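Local structure of deacetylase EF_0837 (Enterococcus faecalis, 2ICS) at residues H211-N214 with G219-D222; F242-G245 with S250-F253. The protein is a zinc-dependent amidohydrolase-type esterase that removes the acetyl group from acetyl-(R)-mandelate, though with very low efficiency in vitro. All blocks are in the same frame, centred on the assembly; numbering follows the deposited sequence.

Interaction 1. Residues H211-N214 with G219-D222; sequences HCFN and GILD. With ZN (zinc ion), chain C.
Ile-220 gathers CG1, CG2 and CD1 round the carbonyl O of Cys-212, CD1 being the closest at 3.4 Å. CD1 alone goes on to Phe-213, 3.6 Å from its CD1, meeting the ring at its edge and in its plane. One face of that ring is taken by SG of Cys-212, which sits 3.8 Å above the ring centre. With chi1 at 68°, CG1 of Ile-220 is tucked between the backbone N and the carbonyl carbon, while an extended chi2 carries CD1 forward to the phenyl edge.

Further along, the side chain of Asn-214 lies beside Gly-219. Between the backbones, a water donates to O of Asn-214 and accepts from N of Leu-221 at 3.0 Å. Residues 211-214 form a type I beta turn, closed by N of Asn-214 bonding to O of His-211. At its start His-211 binds a zinc ion through NE2 at 2.2 Å, and His-188 shares that metal. No direct hydrogen bond crosses the contact, so apolar packing and one bridging water join the turn after barrel strand 208-210, which carries a histidine of the binuclear zinc site, to the loop leading into strand 221-222.

Interaction 2. Residues F242-G245 with S250-F253; sequences FDIG and SFNF
Ile-244 lays its CG2 methyl obliquely against the ring of Phe-251, 4.1 Å from CD1, and this is where side chain meets side chain in the contact. With CG of Phe-251 anti to the backbone N (chi1 177°), the ring stands beside Ile-244, and only its CD1 rim comes near the methyl. The same ring has further neighbours. N of Phe-253 lies over one face, offset toward the rim, while CE1 of Phe-253 comes in at the edge; outside the two segments, the ring of His-246 also meets it. Ile-244 in turn packs on Phe-213 and on Leu-293 of helix 286-296.

Beside this apolar patch two carbonyl oxygens come near each other. O of Ile-244 and O of Ser-250 are 4.3 Å apart, too far to touch, and a water fills the role of go-between: it donates to O of Ile-244 at 2.9 Å and to O of Ser-250 at 2.8 Å. That water also lies in the plane of the Phe-251 ring, at its edge. A little further on, CB of Ser-250 rests 3.5 Å from O of Gly-245, a glycine whose backbone turns with positive phi.

This is the beta-alpha loop between barrel strand 241-243 and helix 253-261, near the zinc and adenine site. Asn-252 is the N-cap of the helix, its OD1 accepting from N of Val-255. Two acceptors cannot bond directly, so a water donating to both joins the residues following strand 241-243 to the loop before the helix.

Overall arrangement
Interactions 1 and 2 follow one another along the chain, yet their centres lie about 7 Å apart and they touch directly. ND1 of His-211 is 2.8 Å from O of Gly-245, a hydrogen bond that probably helps to fix the rotation of this zinc-binding imidazole. A second bond runs from N of Asn-252 to O of Phe-213 at 2.9 Å. The segments 211-214 and 242-245 come from the neighbouring parallel strands 208-210 and 241-243 of the TIM barrel, 211-214 just after its strand and 242-245 beginning within its own. Interaction 1 supplies a metal ligand that also touches the bound adenine; in interaction 2 the side chain of Ser-250 is about 5 Å from both adenine and zinc.

Interaction 1. Residues H211-N214 with G219-D222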
loop_
_atom_site.group_PDB
_atom_site.type_symbol
_atom_site.label_atom_id
_atom_site.label_comp_id
_atom_site.label_asym_id
_atom_site.label_seq_id
_atom_site.Cartn_x
_atom_site.Cartn_y
_atom_site.Cartn_z
ATOM N N HIS A 211 0.522 -9.367 2.539
ATOM C CA HIS A 211 -0.420 -10.481 2.686
ATOM C C HIS A 211 -0.276 -11.037 4.105
ATOM O O HIS A 211 -0.566 -12.207 4.367
ATOM C CB HIS A 211 -0.125 -11.615 1.696
ATOM C CG HIS A 211 -0.125 -11.193 0.263
ATOM N ND1 HIS A 211 -0.986 -10.258 -0.269
ATOM C CD2 HIS A 211 0.616 -11.645 -0.779
ATOM C CE1 HIS A 211 -0.749 -10.179 -1.581
ATOM N NE2 HIS A 211 0.216 -11.002 -1.937
ATOM N N CYS A 212 0.164 -10.186 5.025
ATOM C CA CYS A 212 0.408 -10.596 6.405
ATOM C C CYS A 212 -0.713 -11.351 7.123
ATOM O O CYS A 212 -0.431 -12.231 7.934
ATOM C CB CYS A 212 0.841 -9.386 7.243
ATOM S SG CYS A 212 -0.417 -8.105 7.501
ATOM N N PHE A 213 -1.972 -11.014 6.850
ATOM C CA PHE A 213 -3.070 -11.710 7.507
ATOM C C PHE A 213 -3.823 -12.667 6.590
ATOM O O PHE A 213 -5.044 -12.778 6.681
ATOM C CB PHE A 213 -4.062 -10.715 8.128
ATOM C CG PHE A 213 -3.473 -9.857 9.226
ATOM C CD1 PHE A 213 -2.411 -10.314 10.008
ATOM C CD2 PHE A 213 -3.993 -8.589 9.482
ATOM C CE1 PHE A 213 -1.874 -9.523 11.025
ATOM C CE2 PHE A 213 -3.466 -7.790 10.496
ATOM C CZ PHE A 213 -2.406 -8.254 11.270
ATOM N N ASN A 214 -3.109 -13.364 5.708
ATOM C CA ASN A 214 -3.778 -14.311 4.827
ATOM C C ASN A 214 -4.178 -15.525 5.667
ATOM O O ASN A 214 -3.540 -15.824 6.679
ATOM C CB ASN A 214 -2.872 -14.727 3.657
ATOM C CG ASN A 214 -1.714 -15.609 4.085
ATOM O OD1 ASN A 214 -0.545 -15.208 4.007
ATOM N ND2 ASN A 214 -2.025 -16.821 4.527
ATOM N N GLY A 219 0.229 -19.492 6.621
ATOM C CA GLY A 219 0.126 -18.117 7.093
ATOM C C GLY A 219 0.602 -17.982 8.532
ATOM O O GLY A 219 1.128 -18.942 9.093
ATOM N N ILE A 220 0.408 -16.813 9.143
ATOM C CA ILE A 220 0.865 -16.586 10.518
ATOM C C ILE A 220 0.009 -17.211 11.628
ATOM O O ILE A 220 0.447 -17.286 12.777
ATOM C CB ILE A 220 1.003 -15.077 10.823
ATOM C CG1 ILE A 220 -0.377 -14.419 10.852
ATOM C CG2 ILE A 220 1.896 -14.418 9.787
ATOM C CD1 ILE A 220 -0.339 -12.968 11.302
ATOM N N LEU A 221 -1.202 -17.651 11.306
ATOM C CA LEU A 221 -2.042 -18.263 12.328
ATOM C C LEU A 221 -1.872 -19.782 12.356
ATOM O O LEU A 221 -1.874 -20.432 11.313
ATOM C CB LEU A 221 -3.521 -17.930 12.099
ATOM C CG LEU A 221 -4.496 -18.550 13.112
ATOM C CD1 LEU A 221 -4.300 -17.901 14.475
ATOM C CD2 LEU A 221 -5.927 -18.360 12.650
ATOM N N ASP A 222 -1.698 -20.339 13.552
ATOM C CA ASP A 222 -1.572 -21.784 13.697
ATOM C C ASP A 222 -3.012 -22.259 13.840
ATOM O O ASP A 222 -3.635 -22.074 14.889
ATOM C CB ASP A 222 -0.784 -22.147 14.958
ATOM C CG ASP A 222 -0.428 -23.631 15.022
ATOM O OD1 ASP A 222 -1.313 -24.475 14.759
ATOM O OD2 ASP A 222 0.740 -23.954 15.342
HETATM ZN ZN ZN C . 1.002 -11.209 -3.970
HETATM O O HOH W 1 -2.822 -17.797 8.733
HETATM O O HOH W 2 -0.602 -9.771 -4.569
#

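Interaction 2. Residues F242-G245 with S250-F253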
loop_
_atom_site.group_PDB
_atom_site.type_symbol
_atom_site.label_atom_id
_atom_site.label_comp_id
_atom_site.label_asym_id
_atom_site.label_seq_id
_atom_site.Cartn_x
_atom_site.Cartn_y
_atom_site.Cartn_z
ATOM N N PHE A 242 4.611 -5.576 8.633
ATOM C CA PHE A 242 3.441 -6.331 8.197
ATOM C C PHE A 242 2.507 -5.457 7.357
ATOM O O PHE A 242 1.942 -4.476 7.846
ATOM C CB PHE A 242 2.691 -6.882 9.411
ATOM C CG PHE A 242 3.324 -8.111 10.020
ATOM C CD1 PHE A 242 4.708 -8.248 10.091
ATOM C CD2 PHE A 242 2.529 -9.123 10.554
ATOM C CE1 PHE A 242 5.290 -9.373 10.682
ATOM C CE2 PHE A 242 3.103 -10.253 11.149
ATOM C CZ PHE A 242 4.482 -10.377 11.213
ATOM N N ASP A 243 2.358 -5.822 6.089
ATOM C CA ASP A 243 1.515 -5.080 5.151
ATOM C C ASP A 243 0.324 -5.964 4.782
ATOM O O ASP A 243 0.497 -7.143 4.489
ATOM C CB ASP A 243 2.347 -4.736 3.908
ATOM C CG ASP A 243 1.579 -3.930 2.879
ATOM O OD1 ASP A 243 1.315 -2.726 3.110
ATOM O OD2 ASP A 243 1.248 -4.509 1.825
ATOM N N ILE A 244 -0.877 -5.393 4.794
ATOM C CA ILE A 244 -2.098 -6.137 4.475
ATOM C C ILE A 244 -2.156 -6.774 3.077
ATOM O O ILE A 244 -2.322 -7.985 2.961
ATOM C CB ILE A 244 -3.361 -5.250 4.652
ATOM C CG1 ILE A 244 -3.523 -4.843 6.121
ATOM C CG2 ILE A 244 -4.612 -6.014 4.198
ATOM C CD1 ILE A 244 -3.794 -6.004 7.061
ATOM N N GLY A 245 -2.037 -5.967 2.024
ATOM C CA GLY A 245 -2.108 -6.497 0.667
ATOM C C GLY A 245 -3.305 -7.428 0.510
ATOM O O GLY A 245 -3.157 -8.556 0.046
ATOM N N SER A 250 -5.712 -12.971 -0.061
ATOM C CA SER A 250 -4.744 -12.762 1.002
ATOM C C SER A 250 -5.150 -12.097 2.314
ATOM O O SER A 250 -4.278 -11.762 3.122
ATOM C CB SER A 250 -3.532 -12.044 0.410
ATOM O OG SER A 250 -3.034 -12.785 -0.693
ATOM N N PHE A 251 -6.446 -11.899 2.540
ATOM C CA PHE A 251 -6.893 -11.293 3.794
ATOM C C PHE A 251 -8.009 -12.093 4.452
ATOM O O PHE A 251 -9.070 -12.298 3.871
ATOM C CB PHE A 251 -7.371 -9.855 3.588
ATOM C CG PHE A 251 -7.898 -9.221 4.846
ATOM C CD1 PHE A 251 -7.031 -8.858 5.871
ATOM C CD2 PHE A 251 -9.268 -9.048 5.037
ATOM C CE1 PHE A 251 -7.517 -8.336 7.073
ATOM C CE2 PHE A 251 -9.768 -8.528 6.236
ATOM C CZ PHE A 251 -8.887 -8.171 7.257
ATOM N N ASN A 252 -7.767 -12.511 5.687
ATOM C CA ASN A 252 -8.721 -13.309 6.441
ATOM C C ASN A 252 -9.089 -12.585 7.744
ATOM O O ASN A 252 -8.215 -12.265 8.553
ATOM C CB ASN A 252 -8.090 -14.688 6.708
ATOM C CG ASN A 252 -9.004 -15.630 7.479
ATOM O OD1 ASN A 252 -9.218 -15.463 8.682
ATOM N ND2 ASN A 252 -9.538 -16.634 6.787
ATOM N N PHE A 253 -10.382 -12.303 7.923
ATOM C CA PHE A 253 -10.878 -11.614 9.122
ATOM C C PHE A 253 -10.459 -12.310 10.412
ATOM O O PHE A 253 -9.980 -11.666 11.351
ATOM C CB PHE A 253 -12.410 -11.523 9.113
ATOM C CG PHE A 253 -12.964 -10.349 8.337
ATOM C CD1 PHE A 253 -12.663 -9.045 8.709
ATOM C CD2 PHE A 253 -13.839 -10.553 7.280
ATOM C CE1 PHE A 253 -13.231 -7.963 8.044
ATOM C CE2 PHE A 253 -14.416 -9.477 6.607
ATOM C CZ PHE A 253 -14.111 -8.181 6.992
HETATM O O HOH W 3 -3.592 -9.691 4.891
#